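Local coordinates for protein probable enoyl-CoA hydratase/isomerase (Mycobacterium abscessus, PDB 3SWX) that probably acts as an enoyl-CoA hydratase or isomerase, handling acyl-CoA thioesters on a crotonase-type fold, at residues A57-A68 with P104-T115; L122-E131 with I183-H193. All coordinates share one frame; numbering follows the deposited sequence.

Interaction 1: residues A57-A68 with P104-T115; sequences AVLYGEGPLFTA and PLLVAVHGKVLT
A57-G61 and L105-V109 run side by side as parallel central strands of the crotonase-fold sheet, and the loop after the first strand folds back over the second. Backbone bonds make the ladder: L106 N to A57 O, L59 N to L106 O, and A108 N to L59 O at 2.8 Å, each close to straight. Beyond the strands, F66 N reaches H110 O (3.1 Å), and a weak bond runs from L114 N to T67 O. A68 O touches L114 CD1 at 3.6 Å, just ahead of helix 116-123, in the region where crotonase relatives form their oxyanion hole from backbone N-H groups.

Apolar contacts gather round F66. With CG anti to the backbone N (chi1 178°), its ring is laid against the second strand: V109 CG1 sits over one face in a CH-pi contact, 4.0 Å from the centroid, while V107 CG1 meets CZ at 3.8 Å. V113 CG2 touches F66 CB at 4.1 Å. On the neighbouring part of the sheet, L59 CB touches V107 CG2 and L105 CD1.

The H110 ring joins loop and strand by a CH-pi contact and polar bonds. L65 CA lies over its face, 3.8 Å from the centroid. A water accepts from G61 N, donates to A108 O and meets H110 ND1 at the ring edge, bridging the two segments where the strands part. On the ring's other nitrogen, H110 NE2 donates to G63 O at 2.7 Å, with the carbonyl oxygen 10° out of the ring plane.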
# COMPACT_ATOMS: atom_id res chain seq x y z
N ALA B 57 -3.61 7.51 -23.13
CA ALA B 57 -4.72 6.76 -23.68
C ALA B 57 -5.83 6.60 -22.63
O ALA B 57 -5.55 6.36 -21.45
CB ALA B 57 -4.27 5.39 -24.22
N VAL B 58 -7.08 6.67 -23.10
CA VAL B 58 -8.28 6.56 -22.28
C VAL B 58 -9.06 5.35 -22.78
O VAL B 58 -9.30 5.23 -23.97
CB VAL B 58 -9.14 7.81 -22.40
CG1 VAL B 58 -10.50 7.62 -21.76
CG2 VAL B 58 -8.43 8.98 -21.74
N LEU B 59 -9.42 4.45 -21.86
CA LEU B 59 -10.18 3.25 -22.18
C LEU B 59 -11.48 3.27 -21.38
O LEU B 59 -11.46 3.49 -20.16
CB LEU B 59 -9.37 1.99 -21.83
CG LEU B 59 -10.06 0.63 -22.01
CD1 LEU B 59 -10.49 0.39 -23.45
CD2 LEU B 59 -9.11 -0.47 -21.54
N TYR B 60 -12.60 3.10 -22.08
CA TYR B 60 -13.94 3.12 -21.50
C TYR B 60 -14.75 2.06 -22.26
O TYR B 60 -14.21 1.40 -23.16
CB TYR B 60 -14.58 4.51 -21.63
CG TYR B 60 -14.99 4.82 -23.04
CD1 TYR B 60 -14.03 5.17 -23.99
CD2 TYR B 60 -16.33 4.74 -23.44
CE1 TYR B 60 -14.38 5.42 -25.29
CE2 TYR B 60 -16.69 5.00 -24.73
CZ TYR B 60 -15.72 5.34 -25.65
OH TYR B 60 -16.07 5.59 -26.95
N GLY B 61 -16.00 1.89 -21.88
CA GLY B 61 -16.90 0.98 -22.59
C GLY B 61 -18.13 1.69 -23.13
O GLY B 61 -18.69 2.52 -22.44
N GLU B 62 -18.55 1.37 -24.36
CA GLU B 62 -19.82 1.88 -24.93
C GLU B 62 -21.01 1.15 -24.31
O GLU B 62 -20.88 0.02 -23.85
CB GLU B 62 -19.86 1.72 -26.45
CG GLU B 62 -18.90 2.67 -27.24
CD GLU B 62 -19.46 4.08 -27.38
OE1 GLU B 62 -20.70 4.21 -27.53
OE2 GLU B 62 -18.68 5.07 -27.35
N GLY B 63 -22.17 1.80 -24.30
CA GLY B 63 -23.40 1.18 -23.81
C GLY B 63 -23.58 1.18 -22.29
O GLY B 63 -22.97 1.99 -21.57
N PRO B 64 -24.43 0.28 -21.79
CA PRO B 64 -24.87 0.37 -20.39
C PRO B 64 -23.78 0.17 -19.31
O PRO B 64 -23.91 0.74 -18.22
CB PRO B 64 -25.96 -0.71 -20.27
CG PRO B 64 -26.09 -1.34 -21.60
CD PRO B 64 -25.26 -0.63 -22.59
N LEU B 65 -22.74 -0.61 -19.58
CA LEU B 65 -21.71 -0.85 -18.58
C LEU B 65 -20.33 -1.11 -19.18
O LEU B 65 -20.19 -1.34 -20.39
CB LEU B 65 -22.15 -2.00 -17.68
CG LEU B 65 -22.44 -3.32 -18.38
CD1 LEU B 65 -21.18 -4.16 -18.53
CD2 LEU B 65 -23.51 -4.10 -17.59
N PHE B 66 -19.31 -1.06 -18.33
CA PHE B 66 -17.93 -1.13 -18.79
C PHE B 66 -17.62 -2.50 -19.41
O PHE B 66 -17.21 -2.56 -20.57
CB PHE B 66 -16.98 -0.78 -17.64
CG PHE B 66 -15.53 -0.88 -18.01
CD1 PHE B 66 -15.01 -0.09 -19.02
CD2 PHE B 66 -14.69 -1.75 -17.33
CE1 PHE B 66 -13.65 -0.19 -19.36
CE2 PHE B 66 -13.34 -1.84 -17.65
CZ PHE B 66 -12.82 -1.07 -18.67
N THR B 67 -17.79 -3.57 -18.64
CA THR B 67 -17.65 -4.93 -19.17
C THR B 67 -18.27 -5.97 -18.25
O THR B 67 -18.17 -5.88 -17.03
CB THR B 67 -16.18 -5.35 -19.46
OG1 THR B 67 -16.16 -6.70 -19.95
CG2 THR B 67 -15.29 -5.26 -18.20
N ALA B 68 -18.92 -6.95 -18.85
CA ALA B 68 -19.47 -8.09 -18.11
C ALA B 68 -18.40 -9.18 -17.88
O ALA B 68 -18.70 -10.21 -17.29
CB ALA B 68 -20.66 -8.65 -18.85
N PRO B 104 1.05 6.41 -20.40
CA PRO B 104 -0.08 6.33 -19.48
C PRO B 104 -1.34 5.73 -20.08
O PRO B 104 -1.63 5.91 -21.26
CB PRO B 104 -0.30 7.79 -19.07
CG PRO B 104 1.03 8.43 -19.27
CD PRO B 104 1.56 7.79 -20.51
N LEU B 105 -2.06 4.96 -19.26
CA LEU B 105 -3.38 4.45 -19.57
C LEU B 105 -4.37 4.88 -18.47
O LEU B 105 -4.12 4.69 -17.28
CB LEU B 105 -3.37 2.94 -19.71
CG LEU B 105 -4.71 2.27 -20.05
CD1 LEU B 105 -5.28 2.65 -21.45
CD2 LEU B 105 -4.63 0.72 -19.91
N LEU B 106 -5.47 5.49 -18.87
CA LEU B 106 -6.51 5.83 -17.93
C LEU B 106 -7.72 4.97 -18.26
O LEU B 106 -7.98 4.69 -19.43
CB LEU B 106 -6.87 7.32 -18.03
CG LEU B 106 -5.73 8.32 -17.77
CD1 LEU B 106 -4.89 8.57 -19.04
CD2 LEU B 106 -6.28 9.63 -17.23
N VAL B 107 -8.44 4.55 -17.24
CA VAL B 107 -9.66 3.76 -17.45
C VAL B 107 -10.86 4.45 -16.82
O VAL B 107 -10.82 4.82 -15.65
CB VAL B 107 -9.51 2.31 -16.95
CG1 VAL B 107 -10.86 1.61 -16.85
CG2 VAL B 107 -8.57 1.52 -17.88
N ALA B 108 -11.91 4.63 -17.61
CA ALA B 108 -13.14 5.28 -17.18
C ALA B 108 -14.23 4.21 -17.12
O ALA B 108 -14.52 3.58 -18.13
CB ALA B 108 -13.55 6.39 -18.17
N VAL B 109 -14.84 4.04 -15.94
CA VAL B 109 -15.81 2.97 -15.71
C VAL B 109 -17.18 3.51 -15.28
O VAL B 109 -17.30 4.57 -14.69
CB VAL B 109 -15.31 1.88 -14.67
CG1 VAL B 109 -13.94 1.28 -15.10
CG2 VAL B 109 -15.25 2.42 -13.23
N HIS B 110 -18.21 2.73 -15.60
CA HIS B 110 -19.58 3.01 -15.21
C HIS B 110 -20.35 1.69 -15.24
O HIS B 110 -19.94 0.75 -15.91
CB HIS B 110 -20.22 3.98 -16.21
CG HIS B 110 -20.55 3.35 -17.53
ND1 HIS B 110 -19.59 2.92 -18.41
CD2 HIS B 110 -21.75 3.08 -18.12
CE1 HIS B 110 -20.17 2.41 -19.49
NE2 HIS B 110 -21.48 2.51 -19.33
N GLY B 111 -21.46 1.62 -14.51
CA GLY B 111 -22.26 0.39 -14.42
C GLY B 111 -21.46 -0.75 -13.80
O GLY B 111 -20.54 -0.52 -13.02
N LYS B 112 -21.80 -1.98 -14.16
CA LYS B 112 -21.05 -3.15 -13.66
C LYS B 112 -19.65 -3.28 -14.23
O LYS B 112 -19.42 -3.21 -15.46
CB LYS B 112 -21.83 -4.44 -13.91
CG LYS B 112 -23.12 -4.48 -13.11
CD LYS B 112 -23.81 -5.83 -13.24
CE LYS B 112 -25.05 -5.89 -12.36
NZ LYS B 112 -25.52 -7.30 -12.30
N VAL B 113 -18.72 -3.49 -13.32
CA VAL B 113 -17.35 -3.76 -13.65
C VAL B 113 -17.10 -5.15 -13.04
O VAL B 113 -16.87 -5.29 -11.81
CB VAL B 113 -16.42 -2.69 -13.06
CG1 VAL B 113 -14.95 -3.00 -13.39
CG2 VAL B 113 -16.80 -1.29 -13.57
N LEU B 114 -17.18 -6.20 -13.87
CA LEU B 114 -17.02 -7.55 -13.36
C LEU B 114 -15.67 -8.12 -13.73
O LEU B 114 -15.15 -7.83 -14.80
CB LEU B 114 -18.11 -8.48 -13.89
CG LEU B 114 -19.56 -7.99 -13.77
CD1 LEU B 114 -20.52 -8.96 -14.51
CD2 LEU B 114 -19.92 -7.83 -12.32
N THR B 115 -15.15 -8.97 -12.84
CA THR B 115 -14.03 -9.85 -13.09
C THR B 115 -12.86 -9.12 -13.80
O THR B 115 -12.17 -8.29 -13.20
CB THR B 115 -14.50 -11.13 -13.87
OG1 THR B 115 -15.08 -10.76 -15.12
CG2 THR B 115 -15.55 -11.91 -13.06
O HOH W 1 -16.89 2.95 -19.37

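Interaction 2: residues L122-E131 with I183-H193; sequences LAADIVIADE and IVQEIVPVGEH
Q185 turns CG away from its carbonyl carbon (chi1 -82°) and then bends at chi2 (56°), which curls its amide back over V127. OE1 accepts from V127 N at 2.8 Å, while Q185 N donates to V127 O, so one residue grips both polar atoms of V127 and the side chain stands in for a strand carbonyl. The amide is held from its far end too, because NE2 donates to N162 of the second subunit.

From there the backbones run as parallel strands, A129 level with I187 and D130 with V188. A129 N binds E186 O at 2.9 Å and A129 O receives V188 N; the last rung, E131 N to V188 O, is weak and bent. Beside these bonds V184 packs its two methyls on neighbouring partners, CG1 on A129 CB (3.8 Å) and CG2 on V127 CG1. I128 CD1 lies alongside E186 CB.

Two carboxylates then hold the type II turn P189-E192. E131, with CG between N and the carbonyl carbon (chi1 53°) and the rest extended, takes V190 N on OE2 at 3.0 Å. D130 OD2 takes the next amide, G191 N, through its anti lone pair at 2.9 Å, while OD1 is bound by T132. G191 has the positive phi such a turn favours at its third position. H193, opening helix 193-205, sets CB against D130 N (3.7 Å); its buried ND1 has no partner in the model, and its ring meets that of H110. The whole is the edge of the crotonase-fold sheet within the subunit, where the short strand 186-188 pairs in parallel with 126-130 and leads through a tight turn into a helix packed on the sheet.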
# COMPACT_ATOMS: atom_id res chain seq x y z
N LEU B 122 -7.17 -2.03 -12.58
CA LEU B 122 -5.94 -2.19 -11.80
C LEU B 122 -4.67 -2.16 -12.65
O LEU B 122 -3.59 -1.85 -12.13
CB LEU B 122 -5.98 -3.48 -10.95
CG LEU B 122 -6.92 -3.54 -9.73
CD1 LEU B 122 -7.03 -4.99 -9.22
CD2 LEU B 122 -6.46 -2.61 -8.62
N ALA B 123 -4.76 -2.52 -13.93
CA ALA B 123 -3.59 -2.50 -14.82
C ALA B 123 -3.22 -1.07 -15.28
O ALA B 123 -2.08 -0.82 -15.62
CB ALA B 123 -3.82 -3.41 -16.02
N ALA B 124 -4.19 -0.16 -15.26
CA ALA B 124 -4.03 1.20 -15.72
C ALA B 124 -3.37 2.07 -14.66
O ALA B 124 -3.04 1.61 -13.56
CB ALA B 124 -5.40 1.81 -16.09
N ASP B 125 -3.17 3.33 -15.02
CA ASP B 125 -2.50 4.27 -14.14
C ASP B 125 -3.45 5.16 -13.38
O ASP B 125 -3.14 5.59 -12.28
CB ASP B 125 -1.49 5.10 -14.93
CG ASP B 125 -0.53 4.23 -15.68
OD1 ASP B 125 0.15 3.42 -15.00
OD2 ASP B 125 -0.51 4.31 -16.93
N ILE B 126 -4.62 5.43 -13.95
CA ILE B 126 -5.62 6.31 -13.32
C ILE B 126 -7.00 5.80 -13.67
O ILE B 126 -7.27 5.47 -14.85
CB ILE B 126 -5.49 7.82 -13.76
CG1 ILE B 126 -4.11 8.41 -13.42
CG2 ILE B 126 -6.56 8.70 -13.06
CD1 ILE B 126 -3.77 9.61 -14.26
N VAL B 127 -7.87 5.72 -12.67
CA VAL B 127 -9.20 5.15 -12.86
C VAL B 127 -10.22 6.18 -12.42
O VAL B 127 -10.15 6.71 -11.29
CB VAL B 127 -9.40 3.82 -12.08
CG1 VAL B 127 -10.84 3.27 -12.24
CG2 VAL B 127 -8.38 2.76 -12.53
N ILE B 128 -11.17 6.46 -13.31
CA ILE B 128 -12.25 7.37 -13.03
C ILE B 128 -13.55 6.59 -13.13
O ILE B 128 -13.78 5.90 -14.14
CB ILE B 128 -12.31 8.52 -14.06
CG1 ILE B 128 -10.96 9.22 -14.16
CG2 ILE B 128 -13.47 9.48 -13.70
CD1 ILE B 128 -10.50 9.92 -12.87
N ALA B 129 -14.40 6.75 -12.12
CA ALA B 129 -15.73 6.13 -12.10
C ALA B 129 -16.86 7.17 -12.11
O ALA B 129 -16.73 8.24 -11.49
CB ALA B 129 -15.86 5.23 -10.86
N ASP B 130 -17.96 6.90 -12.83
CA ASP B 130 -19.16 7.67 -12.59
C ASP B 130 -19.87 7.07 -11.37
O ASP B 130 -19.55 5.96 -10.94
CB ASP B 130 -20.05 7.87 -13.86
CG ASP B 130 -21.08 6.77 -14.09
OD1 ASP B 130 -21.02 5.70 -13.45
OD2 ASP B 130 -21.97 7.00 -14.94
N GLU B 131 -20.83 7.81 -10.82
CA GLU B 131 -21.50 7.41 -9.57
C GLU B 131 -22.25 6.06 -9.63
O GLU B 131 -22.56 5.48 -8.58
CB GLU B 131 -22.41 8.54 -9.06
CG GLU B 131 -23.41 9.07 -10.07
CD GLU B 131 -24.13 10.34 -9.59
OE1 GLU B 131 -24.30 10.50 -8.36
OE2 GLU B 131 -24.53 11.15 -10.47
N ILE B 183 -8.73 1.92 -5.54
CA ILE B 183 -8.84 1.46 -6.93
C ILE B 183 -9.33 2.58 -7.86
O ILE B 183 -8.91 2.68 -9.01
CB ILE B 183 -9.91 0.34 -7.12
CG1 ILE B 183 -9.56 -0.93 -6.40
CG2 ILE B 183 -10.06 -0.03 -8.61
CD1 ILE B 183 -10.72 -2.00 -6.64
N VAL B 184 -10.25 3.40 -7.37
CA VAL B 184 -10.84 4.48 -8.15
C VAL B 184 -10.32 5.81 -7.62
O VAL B 184 -10.42 6.07 -6.43
CB VAL B 184 -12.37 4.46 -8.02
CG1 VAL B 184 -12.99 5.80 -8.50
CG2 VAL B 184 -12.94 3.28 -8.79
N GLN B 185 -9.79 6.66 -8.50
CA GLN B 185 -9.17 7.92 -8.07
C GLN B 185 -10.19 9.02 -7.90
O GLN B 185 -10.00 9.94 -7.12
CB GLN B 185 -8.09 8.39 -9.05
CG GLN B 185 -6.74 7.72 -8.84
CD GLN B 185 -6.83 6.21 -8.90
OE1 GLN B 185 -6.94 5.63 -9.99
NE2 GLN B 185 -6.78 5.57 -7.73
N GLU B 186 -11.28 8.95 -8.64
CA GLU B 186 -12.27 10.00 -8.57
C GLU B 186 -13.61 9.46 -9.06
O GLU B 186 -13.67 8.67 -10.01
CB GLU B 186 -11.82 11.20 -9.40
CG GLU B 186 -12.75 12.40 -9.28
CD GLU B 186 -12.33 13.60 -10.13
OE1 GLU B 186 -11.20 13.60 -10.72
OE2 GLU B 186 -13.16 14.55 -10.19
N ILE B 187 -14.66 9.87 -8.35
CA ILE B 187 -16.02 9.58 -8.71
C ILE B 187 -16.69 10.86 -9.21
O ILE B 187 -16.66 11.89 -8.53
CB ILE B 187 -16.83 9.05 -7.52
CG1 ILE B 187 -16.16 7.84 -6.86
CG2 ILE B 187 -18.27 8.70 -7.97
CD1 ILE B 187 -16.77 7.53 -5.50
N VAL B 188 -17.33 10.77 -10.37
CA VAL B 188 -17.98 11.91 -11.01
C VAL B 188 -19.45 11.59 -11.31
O VAL B 188 -19.87 10.43 -11.21
CB VAL B 188 -17.26 12.27 -12.32
CG1 VAL B 188 -15.80 12.68 -12.03
CG2 VAL B 188 -17.33 11.10 -13.32
N PRO B 189 -20.24 12.63 -11.66
CA PRO B 189 -21.66 12.40 -11.94
C PRO B 189 -21.92 11.48 -13.13
O PRO B 189 -21.04 11.32 -13.99
CB PRO B 189 -22.20 13.82 -12.21
CG PRO B 189 -21.30 14.71 -11.37
CD PRO B 189 -19.93 14.07 -11.57
N VAL B 190 -23.12 10.90 -13.15
CA VAL B 190 -23.52 9.92 -14.16
C VAL B 190 -23.12 10.37 -15.57
O VAL B 190 -23.39 11.49 -15.96
CB VAL B 190 -25.05 9.61 -14.08
CG1 VAL B 190 -25.84 10.86 -13.84
CG2 VAL B 190 -25.55 8.90 -15.35
N GLY B 191 -22.41 9.52 -16.31
CA GLY B 191 -22.03 9.80 -17.70
C GLY B 191 -20.81 10.67 -17.94
O GLY B 191 -20.41 10.84 -19.08
N GLU B 192 -20.17 11.20 -16.88
CA GLU B 192 -19.03 12.13 -17.03
C GLU B 192 -17.66 11.49 -16.93
O GLU B 192 -16.64 12.19 -16.96
CB GLU B 192 -19.05 13.17 -15.93
CG GLU B 192 -20.36 13.73 -15.62
CD GLU B 192 -20.49 15.07 -16.11
OE1 GLU B 192 -20.64 15.96 -15.24
OE2 GLU B 192 -20.43 15.23 -17.37
N HIS B 193 -17.63 10.18 -16.73
CA HIS B 193 -16.38 9.45 -16.50
C HIS B 193 -15.41 9.54 -17.68
O HIS B 193 -14.23 9.75 -17.48
CB HIS B 193 -16.67 7.98 -16.16
CG HIS B 193 -17.59 7.30 -17.12
ND1 HIS B 193 -18.89 7.71 -17.34
CD2 HIS B 193 -17.41 6.21 -17.92
CE1 HIS B 193 -19.46 6.91 -18.23
NE2 HIS B 193 -18.58 6.00 -18.60

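In the fold
After strands 11-16 and 19-24 and helix 35-50, the chain lays down strand 56-61, leaves through the 62-68 loop and helix 76-81, and returns as strand 105-109, where interaction 1 closes the excursion. Strand 112-114 and helix 116-123 then carry it to strand 126-130. A second, more helical excursion ends when 183-193 comes back, and interaction 2 closes it. The two loops follow in series, neither nesting nor crossing. They still share one sheet: strand 126-130 pairs with 105-109, V109 N lying 2.8 Å from I128 O in a probable hydrogen bond. Together with that junction they join four strands adjacent in the sheet, from 56-61 to 186-188, its edge within the subunit, and the rings of H110 and H193 meet where the two contacts adjoin.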